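Local coordinates for 2-dehydropantoate 2-reductase (Porphyromonas gingivalis, PDB 2QYT), which probably catalyses the NADPH-dependent reduction of ketopantoate to pantoate, a step in the making of pantothenate, at residues 94-99 and 124-129; 118-123 and 287-292. All blocks are in the same frame, centred on the assembly; numbering follows the deposited sequence.

Interaction 1. Residues 94-99 and 124-129; sequences YDMERG and ERMRTY
Selenomethionines M96 and M126 meet at their CG atoms, 3.6 Å apart, with the two side chains crossing at about a right angle. The M96 chain bends at both chi2 and chi3. This fold-back carries its CE to the edge of the R125 guanidinium, 3.3 Å from R125 NE. R125 bends at chi3 (55°), and its NH2 donates in the plane of the group to a water 2.8 Å away. The same water accepts a weak bond from M96 N at the start of helix 96-103.

A second link lies further out. Y129 OH donates to E97 OE2 over 2.6 Å, meeting the anti side of the carboxylate. The carboxylate and ring planes stand 80° apart. The methyl CG2 of T128 covers one face of that ring. R125 O accepts from both T128 OG1 and T128 N. D95 is the N-cap of helix 96-103, accepting from R98 N at its OD1 (2.7 Å).

The contact lies at the surface. Beneath it, M126 also packs on V100 and I103 of helix 96-103 and on I113 and P115 of strand 111-115, joining helices 96-103 and 122-126 to the edge strand of the parallel sheet.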
loop_
_atom_site.group_PDB
_atom_site.type_symbol
_atom_site.label_atom_id
_atom_site.label_comp_id
_atom_site.label_asym_id
_atom_site.label_seq_id
_atom_site.Cartn_x
_atom_site.Cartn_y
_atom_site.Cartn_z
ATOM N N TYR A 94 -11.691 -4.566 5.041
ATOM C CA TYR A 94 -12.704 -5.343 4.283
ATOM C C TYR A 94 -12.117 -6.417 3.341
ATOM O O TYR A 94 -11.046 -6.212 2.748
ATOM C CB TYR A 94 -13.622 -4.393 3.485
ATOM C CG TYR A 94 -14.134 -3.195 4.267
ATOM C CD1 TYR A 94 -15.041 -3.359 5.330
ATOM C CD2 TYR A 94 -13.719 -1.897 3.946
ATOM C CE1 TYR A 94 -15.538 -2.254 6.052
ATOM C CE2 TYR A 94 -14.189 -0.784 4.669
ATOM C CZ TYR A 94 -15.107 -0.968 5.712
ATOM O OH TYR A 94 -15.579 0.118 6.420
ATOM N N ASP A 95 -12.823 -7.538 3.176
ATOM C CA ASP A 95 -12.652 -8.383 1.988
ATOM C C ASP A 95 -12.825 -7.510 0.730
ATOM O O ASP A 95 -13.341 -6.386 0.832
ATOM C CB ASP A 95 -13.594 -9.592 2.033
ATOM C CG ASP A 95 -15.062 -9.253 1.727
ATOM O OD1 ASP A 95 -15.366 -8.602 0.722
ATOM O OD2 ASP A 95 -15.935 -9.712 2.472
HETATM N N MSE A 96 -12.360 -7.973 -0.424
HETATM C CA MSE A 96 -12.322 -7.113 -1.593
HETATM C C MSE A 96 -13.725 -6.809 -2.160
HETATM O O MSE A 96 -13.962 -5.733 -2.703
HETATM C CB MSE A 96 -11.438 -7.704 -2.687
HETATM C CG MSE A 96 -10.542 -6.638 -3.340
HETATM SE SE MSE A 96 -9.155 -5.844 -2.074
HETATM C CE MSE A 96 -8.238 -7.488 -1.547
ATOM N N GLU A 97 -14.628 -7.769 -2.017
ATOM C CA GLU A 97 -16.016 -7.659 -2.451
ATOM C C GLU A 97 -16.660 -6.499 -1.732
ATOM O O GLU A 97 -17.229 -5.617 -2.363
ATOM C CB GLU A 97 -16.752 -8.949 -2.131
ATOM C CG GLU A 97 -16.833 -9.991 -3.282
ATOM C CD GLU A 97 -15.530 -10.715 -3.637
ATOM O OE1 GLU A 97 -14.530 -10.671 -2.862
ATOM O OE2 GLU A 97 -15.539 -11.357 -4.725
ATOM N N ARG A 98 -16.516 -6.482 -0.410
ATOM C CA ARG A 98 -17.080 -5.453 0.438
ATOM C C ARG A 98 -16.423 -4.096 0.243
ATOM O O ARG A 98 -17.132 -3.091 0.158
ATOM C CB ARG A 98 -16.987 -5.861 1.903
ATOM C CG ARG A 98 -17.511 -4.841 2.855
ATOM C CD ARG A 98 -17.690 -5.446 4.240
ATOM N NE ARG A 98 -18.000 -4.380 5.211
ATOM C CZ ARG A 98 -18.357 -4.569 6.488
ATOM N NH1 ARG A 98 -18.491 -5.789 7.006
ATOM N NH2 ARG A 98 -18.596 -3.518 7.251
ATOM N N GLY A 99 -15.087 -4.050 0.176
ATOM C CA GLY A 99 -14.384 -2.790 -0.097
ATOM C C GLY A 99 -14.845 -2.140 -1.413
ATOM O O GLY A 99 -15.037 -0.941 -1.469
ATOM N N GLU A 124 -5.137 -6.700 -9.156
ATOM C CA GLU A 124 -5.814 -7.720 -9.916
ATOM C C GLU A 124 -7.171 -8.076 -9.301
ATOM O O GLU A 124 -8.171 -8.210 -10.019
ATOM C CB GLU A 124 -4.950 -8.975 -10.033
ATOM C CG GLU A 124 -3.813 -8.859 -11.049
ATOM C CD GLU A 124 -2.634 -8.024 -10.544
ATOM O OE1 GLU A 124 -1.861 -7.557 -11.403
ATOM O OE2 GLU A 124 -2.474 -7.833 -9.308
ATOM N N ARG A 125 -7.161 -8.267 -7.984
ATOM C CA ARG A 125 -8.334 -8.612 -7.213
ATOM C C ARG A 125 -9.421 -7.540 -7.409
ATOM O O ARG A 125 -10.538 -7.846 -7.852
ATOM C CB ARG A 125 -7.951 -8.815 -5.740
ATOM C CG ARG A 125 -7.063 -10.093 -5.512
ATOM C CD ARG A 125 -6.647 -10.290 -4.032
ATOM N NE ARG A 125 -7.796 -10.335 -3.105
ATOM C CZ ARG A 125 -8.801 -11.222 -3.171
ATOM N NH1 ARG A 125 -8.839 -12.129 -4.149
ATOM N NH2 ARG A 125 -9.793 -11.187 -2.277
HETATM N N MSE A 126 -9.051 -6.292 -7.158
HETATM C CA MSE A 126 -9.948 -5.162 -7.298
HETATM C C MSE A 126 -10.431 -4.928 -8.735
HETATM O O MSE A 126 -11.499 -4.360 -8.943
HETATM C CB MSE A 126 -9.287 -3.907 -6.746
HETATM C CG MSE A 126 -9.102 -3.967 -5.274
HETATM SE SE MSE A 126 -8.868 -2.223 -4.471
HETATM C CE MSE A 126 -10.471 -1.455 -5.132
ATOM N N ARG A 127 -9.640 -5.358 -9.713
ATOM C CA ARG A 127 -10.068 -5.313 -11.108
ATOM C C ARG A 127 -11.098 -6.372 -11.508
ATOM O O ARG A 127 -11.474 -6.453 -12.690
ATOM C CB ARG A 127 -8.876 -5.433 -12.053
ATOM C CG ARG A 127 -8.102 -4.182 -12.158
ATOM C CD ARG A 127 -6.878 -4.355 -13.071
ATOM N NE ARG A 127 -5.930 -3.278 -12.837
ATOM C CZ ARG A 127 -4.742 -3.167 -13.415
ATOM N NH1 ARG A 127 -4.332 -4.071 -14.294
ATOM N NH2 ARG A 127 -3.967 -2.139 -13.118
ATOM N N THR A 128 -11.522 -7.207 -10.556
ATOM C CA THR A 128 -12.483 -8.261 -10.864
ATOM C C THR A 128 -13.784 -7.588 -11.314
ATOM O O THR A 128 -14.321 -7.923 -12.355
ATOM C CB THR A 128 -12.694 -9.210 -9.660
ATOM O OG1 THR A 128 -11.500 -9.951 -9.470
ATOM C CG2 THR A 128 -13.777 -10.182 -9.904
ATOM N N TYR A 129 -14.246 -6.611 -10.553
ATOM C CA TYR A 129 -15.555 -6.034 -10.865
ATOM C C TYR A 129 -15.517 -4.636 -11.448
ATOM O O TYR A 129 -16.577 -4.095 -11.795
ATOM C CB TYR A 129 -16.467 -6.031 -9.642
ATOM C CG TYR A 129 -16.613 -7.353 -8.928
ATOM C CD1 TYR A 129 -17.428 -8.368 -9.434
ATOM C CD2 TYR A 129 -15.957 -7.569 -7.720
ATOM C CE1 TYR A 129 -17.584 -9.555 -8.756
ATOM C CE2 TYR A 129 -16.099 -8.751 -7.044
ATOM C CZ TYR A 129 -16.904 -9.732 -7.545
ATOM O OH TYR A 129 -16.997 -10.917 -6.823
HETATM O O HOH W 1 -10.150 -9.641 0.001
#

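Interaction 2. Residues 118-123 and 287-292; sequences NGADIA and TGYVVR
The Y289 ring receives A120 and D121 obliquely, both on the same side of its plane. They come close to different ring atoms. A120 CB sits by CE2, 3.3 Å away, and CZ is almost as close. D121 OD2 sits by CE1, at 3.6 Å. A water lies at the hydroxyl edge of the ring, in its plane. The D121 carboxylate is turned 59° from the ring.

No direct hydrogen bond joins the two segments. The water does this work. It donates to D121 OD2 over 3.0 Å and is 2.8 Å from Y289 OH. The phenol also has a partner outside the segments, K244 NZ of helix 227-244. Its oxygen is thus held by a lysine as well as by the bridging water.

The contact spans two domains. Segment 118-123 follows the last strand of the Rossmann-type sheet and leads into helix 122-126. Y289 belongs to helix 288-296 of the C-terminal helical domain. In ketopantoate reductases the cofactor and substrate bind in the cleft between two such domains.

Y289 CG is anti to the backbone N (chi1 171°), and the ring extends from its helix toward the loop. D121 comes from the opposite direction. With CG between the backbone N and the carbonyl carbon (chi1 66°), its OD2 lies beside Y289 CE1. D121 is the N-cap residue of helix 122-126, but its side chain makes no capping bond. A120 is buried, and its methyl also touches F202 of helix 194-215 and F241 of helix 227-244. At the start of the loop, N118 OD1 is hydrogen-bonded to K201 NZ of helix 194-215.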
loop_
_atom_site.group_PDB
_atom_site.type_symbol
_atom_site.label_atom_id
_atom_site.label_comp_id
_atom_site.label_asym_id
_atom_site.label_seq_id
_atom_site.Cartn_x
_atom_site.Cartn_y
_atom_site.Cartn_z
ATOM N N ASN A 118 -0.388 -3.886 1.249
ATOM C CA ASN A 118 0.553 -4.959 0.958
ATOM C C ASN A 118 -0.178 -6.132 0.353
ATOM O O ASN A 118 -1.381 -6.296 0.550
ATOM C CB ASN A 118 1.299 -5.350 2.216
ATOM C CG ASN A 118 2.424 -4.375 2.546
ATOM O OD1 ASN A 118 3.215 -3.977 1.663
ATOM N ND2 ASN A 118 2.522 -4.000 3.813
ATOM N N GLY A 119 0.524 -6.932 -0.430
ATOM C CA GLY A 119 -0.096 -8.087 -1.084
ATOM C C GLY A 119 0.447 -8.158 -2.487
ATOM O O GLY A 119 0.915 -7.139 -3.015
ATOM N N ALA A 120 0.400 -9.345 -3.078
ATOM C CA ALA A 120 0.975 -9.597 -4.392
ATOM C C ALA A 120 0.087 -9.092 -5.530
ATOM O O ALA A 120 0.577 -8.684 -6.578
ATOM C CB ALA A 120 1.239 -11.077 -4.567
ATOM N N ASP A 121 -1.216 -9.074 -5.293
ATOM C CA ASP A 121 -2.172 -9.005 -6.379
ATOM C C ASP A 121 -3.440 -8.226 -6.038
ATOM O O ASP A 121 -4.507 -8.584 -6.521
ATOM C CB ASP A 121 -2.553 -10.441 -6.770
ATOM C CG ASP A 121 -3.299 -11.154 -5.665
ATOM O OD1 ASP A 121 -3.329 -10.645 -4.524
ATOM O OD2 ASP A 121 -3.867 -12.224 -5.933
ATOM N N ILE A 122 -3.314 -7.195 -5.207
ATOM C CA ILE A 122 -4.445 -6.414 -4.746
ATOM C C ILE A 122 -5.163 -5.751 -5.934
ATOM O O ILE A 122 -6.394 -5.789 -5.994
ATOM C CB ILE A 122 -4.064 -5.301 -3.729
ATOM C CG1 ILE A 122 -3.316 -5.859 -2.513
ATOM C CG2 ILE A 122 -5.345 -4.537 -3.304
ATOM C CD1 ILE A 122 -4.132 -6.847 -1.647
ATOM N N ALA A 123 -4.384 -5.181 -6.864
ATOM C CA ALA A 123 -4.942 -4.526 -8.052
ATOM C C ALA A 123 -5.697 -5.518 -8.957
ATOM O O ALA A 123 -6.751 -5.214 -9.471
ATOM C CB ALA A 123 -3.829 -3.833 -8.835
ATOM N N THR A 287 2.230 -15.360 3.378
ATOM C CA THR A 287 2.656 -16.765 3.412
ATOM C C THR A 287 1.699 -17.651 2.595
ATOM O O THR A 287 2.125 -18.314 1.642
ATOM C CB THR A 287 2.724 -17.288 4.874
ATOM O OG1 THR A 287 3.083 -16.211 5.759
ATOM C CG2 THR A 287 3.727 -18.411 5.001
ATOM N N GLY A 288 0.412 -17.646 2.964
ATOM C CA GLY A 288 -0.585 -18.492 2.318
ATOM C C GLY A 288 -0.649 -18.323 0.815
ATOM O O GLY A 288 -0.750 -19.306 0.076
ATOM N N TYR A 289 -0.566 -17.069 0.371
ATOM C CA TYR A 289 -0.634 -16.724 -1.047
ATOM C C TYR A 289 0.407 -17.492 -1.844
ATOM O O TYR A 289 0.062 -18.165 -2.835
ATOM C CB TYR A 289 -0.432 -15.214 -1.259
ATOM C CG TYR A 289 -0.277 -14.857 -2.717
ATOM C CD1 TYR A 289 -1.394 -14.792 -3.564
ATOM C CD2 TYR A 289 0.985 -14.642 -3.267
ATOM C CE1 TYR A 289 -1.253 -14.494 -4.922
ATOM C CE2 TYR A 289 1.140 -14.349 -4.622
ATOM C CZ TYR A 289 0.020 -14.268 -5.443
ATOM O OH TYR A 289 0.188 -13.967 -6.780
ATOM N N VAL A 290 1.666 -17.364 -1.379
ATOM C CA VAL A 290 2.864 -17.995 -1.938
ATOM C C VAL A 290 2.704 -19.514 -2.114
ATOM O O VAL A 290 2.850 -20.031 -3.233
ATOM C CB VAL A 290 4.139 -17.672 -1.068
ATOM C CG1 VAL A 290 5.411 -18.003 -1.831
ATOM C CG2 VAL A 290 4.163 -16.212 -0.662
ATOM N N VAL A 291 2.354 -20.223 -1.036
ATOM C CA VAL A 291 2.083 -21.665 -1.101
ATOM C C VAL A 291 1.070 -22.034 -2.211
ATOM O O VAL A 291 1.275 -22.972 -3.004
ATOM C CB VAL A 291 1.583 -22.201 0.285
ATOM C CG1 VAL A 291 1.036 -23.636 0.175
ATOM C CG2 VAL A 291 2.701 -22.115 1.339
ATOM N N ARG A 292 -0.030 -21.293 -2.266
ATOM C CA ARG A 292 -1.079 -21.629 -3.191
ATOM C C ARG A 292 -0.782 -21.255 -4.632
ATOM O O ARG A 292 -1.137 -21.995 -5.553
ATOM C CB ARG A 292 -2.399 -21.065 -2.711
ATOM C CG ARG A 292 -3.040 -21.957 -1.663
ATOM C CD ARG A 292 -4.425 -21.469 -1.292
ATOM N NE ARG A 292 -4.478 -21.193 0.141
ATOM C CZ ARG A 292 -4.121 -20.031 0.702
ATOM N NH1 ARG A 292 -3.702 -18.992 -0.034
ATOM N NH2 ARG A 292 -4.197 -19.909 2.011
HETATM O O HOH W 2 -2.237 -13.678 -8.047
#

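Overall arrangement
The centres of the two interactions are about 14 Å apart. They share helix 122-126: interaction 2 uses its start and the loop before it, interaction 1 its later residues and the ones that follow. They also touch, M96 CE lying 4.2 Å from I122 CD1. Along the chain the segments alternate, in the order 94-99, 118-123, 124-129 and 287-292. Interaction 1 stays within the Rossmann-type domain, beside the edge strand 111-115 of its parallel sheet. Interaction 2 reaches from that domain to the C-terminal helices. One short helix is therefore packed against its own domain on one side and linked across the interdomain boundary through its leading loop.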